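Local coordinates for ESX-5 secretion-associated protein EspG5 (Mycobacterium marinum, PDB 6VJ5) that serves in the cytoplasm as a specific chaperone for cognate PE/PPE proteins of the ESX-5 secretion system, preventing aggregation of PE/PPE dimers, at residues 183-186 and 187-190; 97-101 and 102-106; 277-280 and 281-285; 110-113 and 114-117. All blocks are in the same frame, centred on the assembly; numbering follows the deposited sequence.

Contact 1. Residues 183-186 and 187-190; sequences TKSW and QESG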
loop_
_atom_site.group_PDB
_atom_site.type_symbol
_atom_site.label_atom_id
_atom_site.label_comp_id
_atom_site.label_asym_id
_atom_site.label_seq_id
_atom_site.Cartn_x
_atom_site.Cartn_y
_atom_site.Cartn_z
ATOM N N THR C 183 -36.364 3.834 -16.629
ATOM C CA THR C 183 -36.063 4.649 -15.458
ATOM C C THR C 183 -34.997 5.693 -15.775
ATOM O O THR C 183 -35.088 6.839 -15.319
ATOM C CB THR C 183 -35.607 3.757 -14.304
ATOM O OG1 THR C 183 -36.615 2.782 -14.012
ATOM C CG2 THR C 183 -35.347 4.591 -13.071
ATOM N N LYS C 184 -33.985 5.326 -16.562
ATOM C CA LYS C 184 -32.932 6.281 -16.900
ATOM C C LYS C 184 -33.493 7.453 -17.699
ATOM O O LYS C 184 -33.207 8.618 -17.395
ATOM C CB LYS C 184 -31.816 5.568 -17.666
ATOM C CG LYS C 184 -30.715 6.482 -18.191
ATOM C CD LYS C 184 -30.106 7.330 -17.090
ATOM C CE LYS C 184 -29.444 6.479 -16.023
ATOM N NZ LYS C 184 -28.647 7.345 -15.111
ATOM N N SER C 185 -34.310 7.163 -18.717
ATOM C CA SER C 185 -34.947 8.231 -19.481
ATOM C C SER C 185 -35.828 9.101 -18.591
ATOM O O SER C 185 -35.817 10.331 -18.706
ATOM C CB SER C 185 -35.776 7.640 -20.620
ATOM O OG SER C 185 -34.982 6.828 -21.465
ATOM N N TRP C 186 -36.618 8.481 -17.708
ATOM C CA TRP C 186 -37.511 9.258 -16.853
ATOM C C TRP C 186 -36.718 10.196 -15.956
ATOM O O TRP C 186 -37.083 11.365 -15.786
ATOM C CB TRP C 186 -38.378 8.324 -16.011
ATOM C CG TRP C 186 -39.554 9.001 -15.377
ATOM C CD1 TRP C 186 -40.181 10.132 -15.809
ATOM C CD2 TRP C 186 -40.243 8.590 -14.192
ATOM N NE1 TRP C 186 -41.216 10.452 -14.967
ATOM C CE2 TRP C 186 -41.276 9.520 -13.965
ATOM C CE3 TRP C 186 -40.087 7.524 -13.301
ATOM C CZ2 TRP C 186 -42.146 9.418 -12.885
ATOM C CZ3 TRP C 186 -40.953 7.423 -12.230
ATOM C CH2 TRP C 186 -41.969 8.363 -12.032
ATOM N N GLN C 187 -35.628 9.696 -15.374
ATOM C CA GLN C 187 -34.719 10.552 -14.624
ATOM C C GLN C 187 -34.184 11.680 -15.495
ATOM O O GLN C 187 -34.101 12.831 -15.052
ATOM C CB GLN C 187 -33.570 9.706 -14.075
ATOM C CG GLN C 187 -32.521 10.447 -13.271
ATOM C CD GLN C 187 -31.271 9.600 -13.075
ATOM O OE1 GLN C 187 -30.778 8.980 -14.018
ATOM N NE2 GLN C 187 -30.769 9.552 -11.843
ATOM N N GLU C 188 -33.808 11.364 -16.738
ATOM C CA GLU C 188 -33.252 12.378 -17.627
ATOM C C GLU C 188 -34.257 13.486 -17.905
ATOM O O GLU C 188 -33.870 14.649 -18.060
ATOM C CB GLU C 188 -32.782 11.725 -18.930
ATOM C CG GLU C 188 -31.496 10.919 -18.770
ATOM C CD GLU C 188 -31.110 10.129 -20.011
ATOM O OE1 GLU C 188 -31.936 10.010 -20.943
ATOM O OE2 GLU C 188 -29.969 9.622 -20.046
ATOM N N SER C 189 -35.546 13.155 -17.960
ATOM C CA SER C 189 -36.581 14.163 -18.145
ATOM C C SER C 189 -36.862 14.956 -16.877
ATOM O O SER C 189 -37.745 15.821 -16.888
ATOM C CB SER C 189 -37.882 13.510 -18.629
ATOM O OG SER C 189 -38.601 12.929 -17.553
ATOM N N GLY C 190 -36.135 14.691 -15.794
ATOM C CA GLY C 190 -36.443 15.308 -14.520
ATOM C C GLY C 190 -37.563 14.649 -13.752
ATOM O O GLY C 190 -38.079 15.249 -12.804
HETATM O O HOH W 1 -32.154 7.326 -21.531
#
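K184 and Q187 meet near the end of helix 176-188, where the lysine ammonium gives a hydrogen bond to the side-chain carbonyl of the glutamine, K184 NZ to Q187 OE1 being 2.9 Å. The donor lies in the amide plane of Q187. K184 starts with CG anti to its N (chi1 175°) but folds at chi2 and chi3, which bends it back over the following turn, whereas Q187 runs out extended to its amide. K184 NZ has a stronger partner in the backbone of another protein chain of the assembly, and the Q187 side chain packs there on an apolar one, so this pair sits at the edge of a protein interface. E188 uses the other flank of K184: its OE2 rests 3.7 Å from K184 CG, in van der Waals contact and without an ion pair. Its second oxygen, OE1, receives a hydrogen bond from a water that also pairs with S185 OG, a hydroxyl bonded as well to the carbonyl of E181 one turn back. The S189 hydroxyl turns back along the helix, with OG between N and C (chi1 80°), and donates to W186 O over 2.8 Å. W186 itself points into the protein, where its NE1 bonds N192 O and its indole meets F191 edge to face. Q187 N, E188 N and S189 N bond the carbonyls four residues earlier. G190, with phi 81°, then turns the chain out of the helix in a Schellman motif, the classic C-terminal helix cap.

Contact 2. Residues 97-101 and 102-106; sequences GVVDN and EDQPP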
loop_
_atom_site.group_PDB
_atom_site.type_symbol
_atom_site.label_atom_id
_atom_site.label_comp_id
_atom_site.label_asym_id
_atom_site.label_seq_id
_atom_site.Cartn_x
_atom_site.Cartn_y
_atom_site.Cartn_z
ATOM N N GLY C 97 -21.260 5.526 -0.909
ATOM C CA GLY C 97 -19.898 5.765 -0.496
ATOM C C GLY C 97 -19.249 7.004 -1.063
ATOM O O GLY C 97 -18.181 7.400 -0.574
ATOM N N VAL C 98 -19.861 7.639 -2.059
ATOM C CA VAL C 98 -19.245 8.761 -2.757
ATOM C C VAL C 98 -19.336 10.005 -1.879
ATOM O O VAL C 98 -20.426 10.517 -1.614
ATOM C CB VAL C 98 -19.903 9.007 -4.122
ATOM C CG1 VAL C 98 -19.199 10.154 -4.839
ATOM C CG2 VAL C 98 -19.903 7.740 -4.949
ATOM N N VAL C 99 -18.184 10.508 -1.451
ATOM C CA VAL C 99 -18.068 11.821 -0.829
ATOM C C VAL C 99 -17.647 12.786 -1.926
ATOM O O VAL C 99 -16.597 12.598 -2.552
ATOM C CB VAL C 99 -17.053 11.806 0.325
ATOM C CG1 VAL C 99 -17.087 13.116 1.085
ATOM C CG2 VAL C 99 -17.336 10.638 1.257
ATOM N N ASP C 100 -18.474 13.794 -2.199
ATOM C CA ASP C 100 -18.227 14.674 -3.341
ATOM C C ASP C 100 -17.590 15.972 -2.848
ATOM O O ASP C 100 -18.241 17.001 -2.672
ATOM C CB ASP C 100 -19.507 14.931 -4.128
ATOM C CG ASP C 100 -19.245 15.103 -5.620
ATOM O OD1 ASP C 100 -19.002 14.086 -6.300
ATOM O OD2 ASP C 100 -19.259 16.253 -6.105
ATOM N N ASN C 101 -16.285 15.894 -2.615
ATOM C CA ASN C 101 -15.418 17.040 -2.394
ATOM C C ASN C 101 -14.176 16.778 -3.232
ATOM O O ASN C 101 -13.580 15.699 -3.127
ATOM C CB ASN C 101 -15.063 17.201 -0.920
ATOM C CG ASN C 101 -14.206 18.424 -0.663
ATOM O OD1 ASN C 101 -13.525 18.919 -1.562
ATOM N ND2 ASN C 101 -14.227 18.915 0.570
ATOM N N GLU C 102 -13.803 17.729 -4.089
ATOM C CA GLU C 102 -12.623 17.476 -4.912
ATOM C C GLU C 102 -11.325 17.590 -4.121
ATOM O O GLU C 102 -10.252 17.363 -4.691
ATOM C CB GLU C 102 -12.578 18.412 -6.127
ATOM C CG GLU C 102 -12.564 19.894 -5.824
ATOM C CD GLU C 102 -11.790 20.697 -6.864
ATOM O OE1 GLU C 102 -10.963 21.542 -6.459
ATOM O OE2 GLU C 102 -11.996 20.480 -8.080
ATOM N N ASP C 103 -11.391 17.931 -2.833
ATOM C CA ASP C 103 -10.243 17.832 -1.943
ATOM C C ASP C 103 -10.274 16.554 -1.108
ATOM O O ASP C 103 -9.586 16.470 -0.083
ATOM C CB ASP C 103 -10.154 19.058 -1.032
ATOM C CG ASP C 103 -9.065 20.024 -1.465
ATOM O OD1 ASP C 103 -8.808 20.124 -2.683
ATOM O OD2 ASP C 103 -8.454 20.668 -0.587
ATOM N N GLN C 104 -11.073 15.572 -1.509
ATOM C CA GLN C 104 -10.961 14.232 -0.940
ATOM C C GLN C 104 -9.676 13.604 -1.462
ATOM O O GLN C 104 -9.496 13.515 -2.684
ATOM C CB GLN C 104 -12.158 13.366 -1.314
ATOM C CG GLN C 104 -13.364 13.555 -0.407
ATOM C CD GLN C 104 -13.198 12.859 0.934
ATOM O OE1 GLN C 104 -13.149 11.629 1.006
ATOM N NE2 GLN C 104 -13.117 13.643 2.001
ATOM N N PRO C 105 -8.760 13.173 -0.598
ATOM C CA PRO C 105 -7.504 12.592 -1.089
ATOM C C PRO C 105 -7.763 11.281 -1.806
ATOM O O PRO C 105 -8.832 10.671 -1.642
ATOM C CB PRO C 105 -6.684 12.381 0.194
ATOM C CG PRO C 105 -7.715 12.234 1.276
ATOM C CD PRO C 105 -8.849 13.146 0.876
ATOM N N PRO C 106 -6.814 10.816 -2.613
ATOM C CA PRO C 106 -6.960 9.491 -3.229
ATOM C C PRO C 106 -7.074 8.409 -2.163
ATOM O O PRO C 106 -6.408 8.457 -1.127
ATOM C CB PRO C 106 -5.681 9.341 -4.063
ATOM C CG PRO C 106 -4.684 10.279 -3.402
ATOM C CD PRO C 106 -5.515 11.443 -2.917
#
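V99 packs on the folded side chain of Q104, while N101 supplies the polar bonds. V99 directs CB toward the following residues, and its CG1 lies 3.9 Å from Q104 CD, so the methyl group packs on the amide end of the glutamine. The two side chains cross at about a right angle. A bend at chi2 (-76°) folds the Q104 amide back beside V99, where OE1 is held by the S108 hydroxyl and NE2 by a weak hydrogen bond to D110. N101 follows, and both its backbone and its side chain serve as acceptors. Its carbonyl closes the reverse turn by accepting the amide of Q104, with N101 O to Q104 N at 3.0 Å and the donor well above the carbonyl plane. Its CG stands anti to N and next to C (chi1 -178°), which brings the amide oxygen forward over the turn. There N101 OD1 takes the N-H of D103 at 2.7 Å in a nearly straight bond (168°), although D103 N again approaches from above the amide plane. D103 CB lies against the same oxygen at 3.4 Å. The E102 and D103 carboxylates lead outward from the bend. Two bonds to one asparagine therefore fix the chain reversal: a type I beta turn from N101 to Q104, with the first residue also forming an Asx turn, at the tip of the long loop linking strands 83-91 and 115-123.

Contact 3. Residues 277-280 and 281-285; sequences LVQV and GVKTV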
loop_
_atom_site.group_PDB
_atom_site.type_symbol
_atom_site.label_atom_id
_atom_site.label_comp_id
_atom_site.label_asym_id
_atom_site.label_seq_id
_atom_site.Cartn_x
_atom_site.Cartn_y
_atom_site.Cartn_z
ATOM N N LEU C 277 -43.329 -8.260 2.928
ATOM C CA LEU C 277 -42.633 -8.212 1.647
ATOM C C LEU C 277 -41.169 -7.837 1.818
ATOM O O LEU C 277 -40.325 -8.280 1.031
ATOM C CB LEU C 277 -43.330 -7.232 0.709
ATOM C CG LEU C 277 -44.687 -7.715 0.201
ATOM C CD1 LEU C 277 -45.425 -6.592 -0.506
ATOM C CD2 LEU C 277 -44.520 -8.907 -0.731
ATOM N N VAL C 278 -40.847 -7.023 2.825
ATOM C CA VAL C 278 -39.446 -6.779 3.149
ATOM C C VAL C 278 -38.781 -8.074 3.597
ATOM O O VAL C 278 -37.604 -8.320 3.309
ATOM C CB VAL C 278 -39.323 -5.678 4.217
ATOM C CG1 VAL C 278 -37.874 -5.530 4.660
ATOM C CG2 VAL C 278 -39.851 -4.361 3.676
ATOM N N GLN C 279 -39.524 -8.921 4.314
ATOM C CA GLN C 279 -39.019 -10.249 4.650
ATOM C C GLN C 279 -38.853 -11.100 3.397
ATOM O O GLN C 279 -37.875 -11.846 3.272
ATOM C CB GLN C 279 -39.961 -10.925 5.651
ATOM C CG GLN C 279 -39.625 -12.374 5.996
ATOM C CD GLN C 279 -40.238 -13.374 5.024
ATOM O OE1 GLN C 279 -39.547 -14.248 4.502
ATOM N NE2 GLN C 279 -41.541 -13.250 4.782
ATOM N N VAL C 280 -39.787 -10.989 2.450
ATOM C CA VAL C 280 -39.660 -11.741 1.205
ATOM C C VAL C 280 -38.448 -11.267 0.418
ATOM O O VAL C 280 -37.760 -12.066 -0.230
ATOM C CB VAL C 280 -40.949 -11.617 0.373
ATOM C CG1 VAL C 280 -40.759 -12.247 -1.004
ATOM C CG2 VAL C 280 -42.122 -12.255 1.100
ATOM N N GLY C 281 -38.164 -9.965 0.460
ATOM C CA GLY C 281 -37.045 -9.443 -0.304
ATOM C C GLY C 281 -35.707 -9.885 0.253
ATOM O O GLY C 281 -34.792 -10.224 -0.503
ATOM N N VAL C 282 -35.573 -9.885 1.580
ATOM C CA VAL C 282 -34.346 -10.370 2.205
ATOM C C VAL C 282 -34.121 -11.833 1.848
ATOM O O VAL C 282 -33.021 -12.237 1.451
ATOM C CB VAL C 282 -34.402 -10.163 3.730
ATOM C CG1 VAL C 282 -33.253 -10.900 4.408
ATOM C CG2 VAL C 282 -34.387 -8.675 4.057
ATOM N N LYS C 283 -35.166 -12.650 1.987
ATOM C CA LYS C 283 -35.052 -14.057 1.627
ATOM C C LYS C 283 -34.636 -14.218 0.171
ATOM O O LYS C 283 -33.827 -15.093 -0.159
ATOM C CB LYS C 283 -36.379 -14.769 1.878
ATOM C CG LYS C 283 -36.328 -16.268 1.639
ATOM C CD LYS C 283 -37.715 -16.892 1.699
ATOM C CE LYS C 283 -37.643 -18.396 1.494
ATOM N NZ LYS C 283 -36.949 -19.065 2.631
ATOM N N THR C 284 -35.183 -13.383 -0.717
ATOM C CA THR C 284 -34.874 -13.502 -2.138
ATOM C C THR C 284 -33.425 -13.145 -2.426
ATOM O O THR C 284 -32.825 -13.700 -3.355
ATOM C CB THR C 284 -35.807 -12.607 -2.952
ATOM O OG1 THR C 284 -37.165 -13.022 -2.753
ATOM C CG2 THR C 284 -35.467 -12.683 -4.427
ATOM N N VAL C 285 -32.861 -12.220 -1.655
ATOM C CA VAL C 285 -31.435 -11.934 -1.756
ATOM C C VAL C 285 -30.631 -13.167 -1.373
ATOM O O VAL C 285 -29.731 -13.600 -2.103
ATOM C CB VAL C 285 -31.078 -10.729 -0.867
ATOM C CG1 VAL C 285 -29.572 -10.605 -0.724
ATOM C CG2 VAL C 285 -31.686 -9.453 -1.432
#
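T284 CB lies over the carbonyl of V280, 3.4 Å from V280 O, one turn on in helix 275-286. Its hydroxyl sits anti to C and beside N (chi1 -61°), which carries it back down the helix to donate to that carbonyl, T284 OG1 to V280 O being 2.8 Å. T284 N bonds the same oxygen at 2.9 Å, and the two donors come from opposite faces of the carbonyl plane, so V280 O is gripped twice by one residue. Alongside, V280 CG1 passes 4.1 Å from the hydroxyl. One residue earlier in each turn, Q279 and K283 run side by side in the same direction, their contact being Q279 OE1 against K283 CB at 4.1 Å. V282 directs CG2 at V278 O, 3.3 Å away, while its own amide bonds that carbonyl in the i to i+4 pattern that also joins G281 N to L277 O (2.8 Å). The helix lies between other elements: V278 and V282 pack on helix 147-159 through I155, I150 and A151, V282 and V285 also reach L242 of strand 234-247, V280 and T284 rest on Y255 of strand 250-256, and L277 touches C271 and P272 at the end of strand 267-272.

Contact 4. Residues 110-113 and 114-117; sequences DIPD and NEFR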
loop_
_atom_site.group_PDB
_atom_site.type_symbol
_atom_site.label_atom_id
_atom_site.label_comp_id
_atom_site.label_asym_id
_atom_site.label_seq_id
_atom_site.Cartn_x
_atom_site.Cartn_y
_atom_site.Cartn_z
ATOM N N ASP C 110 -12.836 7.887 4.235
ATOM C CA ASP C 110 -14.059 8.512 4.711
ATOM C C ASP C 110 -15.273 7.901 4.015
ATOM O O ASP C 110 -15.183 7.347 2.914
ATOM C CB ASP C 110 -14.059 10.019 4.450
ATOM C CG ASP C 110 -13.054 10.770 5.294
ATOM O OD1 ASP C 110 -12.687 10.289 6.391
ATOM O OD2 ASP C 110 -12.644 11.864 4.851
ATOM N N ILE C 111 -16.418 8.026 4.668
ATOM C CA ILE C 111 -17.708 7.705 4.057
ATOM C C ILE C 111 -18.585 8.937 4.176
ATOM O O ILE C 111 -18.315 9.839 4.990
ATOM C CB ILE C 111 -18.362 6.466 4.711
ATOM C CG1 ILE C 111 -18.537 6.657 6.216
ATOM C CG2 ILE C 111 -17.537 5.217 4.441
ATOM C CD1 ILE C 111 -19.261 5.500 6.888
ATOM N N PRO C 112 -19.648 9.026 3.372
ATOM C CA PRO C 112 -20.511 10.214 3.429
ATOM C C PRO C 112 -21.148 10.372 4.803
ATOM O O PRO C 112 -21.559 9.397 5.433
ATOM C CB PRO C 112 -21.562 9.948 2.344
ATOM C CG PRO C 112 -20.901 8.966 1.408
ATOM C CD PRO C 112 -20.051 8.095 2.302
ATOM N N ASP C 113 -21.242 11.625 5.257
ATOM C CA ASP C 113 -21.785 11.892 6.587
ATOM C C ASP C 113 -23.226 11.419 6.739
ATOM O O ASP C 113 -23.690 11.245 7.871
ATOM C CB ASP C 113 -21.712 13.390 6.907
ATOM C CG ASP C 113 -20.348 13.819 7.421
ATOM O OD1 ASP C 113 -19.606 12.957 7.938
ATOM O OD2 ASP C 113 -20.019 15.019 7.312
ATOM N N ASN C 114 -23.943 11.213 5.636
ATOM C CA ASN C 114 -25.326 10.762 5.686
ATOM C C ASN C 114 -25.457 9.247 5.597
ATOM O O ASN C 114 -26.579 8.743 5.460
ATOM C CB ASN C 114 -26.131 11.393 4.545
ATOM C CG ASN C 114 -25.817 10.766 3.196
ATOM O OD1 ASN C 114 -24.655 10.533 2.868
ATOM N ND2 ASN C 114 -26.852 10.480 2.416
ATOM N N GLU C 115 -24.347 8.513 5.660
ATOM C CA GLU C 115 -24.331 7.083 5.387
ATOM C C GLU C 115 -23.946 6.307 6.640
ATOM O O GLU C 115 -23.097 6.744 7.423
ATOM C CB GLU C 115 -23.361 6.758 4.239
ATOM C CG GLU C 115 -23.837 5.643 3.325
ATOM C CD GLU C 115 -22.929 5.425 2.127
ATOM O OE1 GLU C 115 -22.242 4.388 2.087
ATOM O OE2 GLU C 115 -22.912 6.284 1.218
ATOM N N PHE C 116 -24.598 5.163 6.817
ATOM C CA PHE C 116 -24.374 4.233 7.917
ATOM C C PHE C 116 -24.221 2.855 7.284
ATOM O O PHE C 116 -25.030 2.470 6.433
ATOM C CB PHE C 116 -25.539 4.285 8.913
ATOM C CG PHE C 116 -26.033 5.687 9.197
ATOM C CD1 PHE C 116 -26.995 6.276 8.385
ATOM C CD2 PHE C 116 -25.536 6.418 10.269
ATOM C CE1 PHE C 116 -27.452 7.568 8.637
ATOM C CE2 PHE C 116 -25.992 7.710 10.526
ATOM C CZ PHE C 116 -26.952 8.282 9.708
ATOM N N ARG C 117 -23.181 2.121 7.671
ATOM C CA ARG C 117 -22.820 0.879 6.994
ATOM C C ARG C 117 -22.837 -0.276 7.981
ATOM O O ARG C 117 -22.120 -0.249 8.987
ATOM C CB ARG C 117 -21.444 0.997 6.333
ATOM C CG ARG C 117 -21.493 1.523 4.901
ATOM C CD ARG C 117 -20.335 2.470 4.580
ATOM N NE ARG C 117 -20.429 2.948 3.203
ATOM C CZ ARG C 117 -19.798 2.402 2.166
ATOM N NH1 ARG C 117 -18.996 1.357 2.335
ATOM N NH2 ARG C 117 -19.965 2.910 0.954
#
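E115 and P112 lie side by side and point the same way, and the glutamate can be traced from the backbone outward. Its CB rests on the proline carbonyl, E115 CB to P112 O being 3.4 Å. Beyond CG the chain is extended (chi2 175°), which takes the carboxylate along the pyrrolidine ring: CD lies 3.9 Å from P112 CD, and OE2 comes to 3.4 Å from P112 CG. The same OE2 accepts a hydrogen bond from the backbone amide of G97. OE1 turns to R117, two residues on, and forms a salt bridge with R117 NE at 2.6 Å; that nitrogen meets the anti side of the carboxylate, somewhat out of its plane, while R117 NH2 adds a weak bond to OE1. The acid is thus shared between an arginine and a loop amide, an environment that would probably favour its ionised form. The backbone beside it forms a type I beta turn from P112 to E115, closed by E115 N to P112 O, through which the long loop enters strand 115-123 of the large antiparallel sheet. N114, at the third position of the turn, lays OD1 against P112 CB at 3.2 Å and gives its ND2 to the carbonyls of K93 and R91, tying the turn to the end of the neighbouring strand 83-91. Before the proline, I111 slides past R117 in the opposite direction. Its CG2 covers one face of the guanidinium, 3.9 Å from R117 NE, and its CD1 reaches the arginine CD, whereas R117 NH1 is bonded to the carbonyl of E32.

Overall arrangement
Contacts 2 and 4 belong to one long connection between strands 83-91 and 115-123, and they touch: their centres are 12 Å apart, E115 OE2 lies 2.8 Å from G97 N, and P112 CG packs 3.4 Å from V98 O. Contact 4 thus sits where the loop rejoins the sheet, and contact 2 at its outer bend. Contact 3 lies on the opposite side of the chain's centre from both, its centre about 33 Å from that of contact 2 and 25 Å from that of contact 4. Contact 1 is 26 to 27 Å from the others between centres. Residues of contacts 1 and 2 reach another protein chain; those of contacts 3 and 4 touch none.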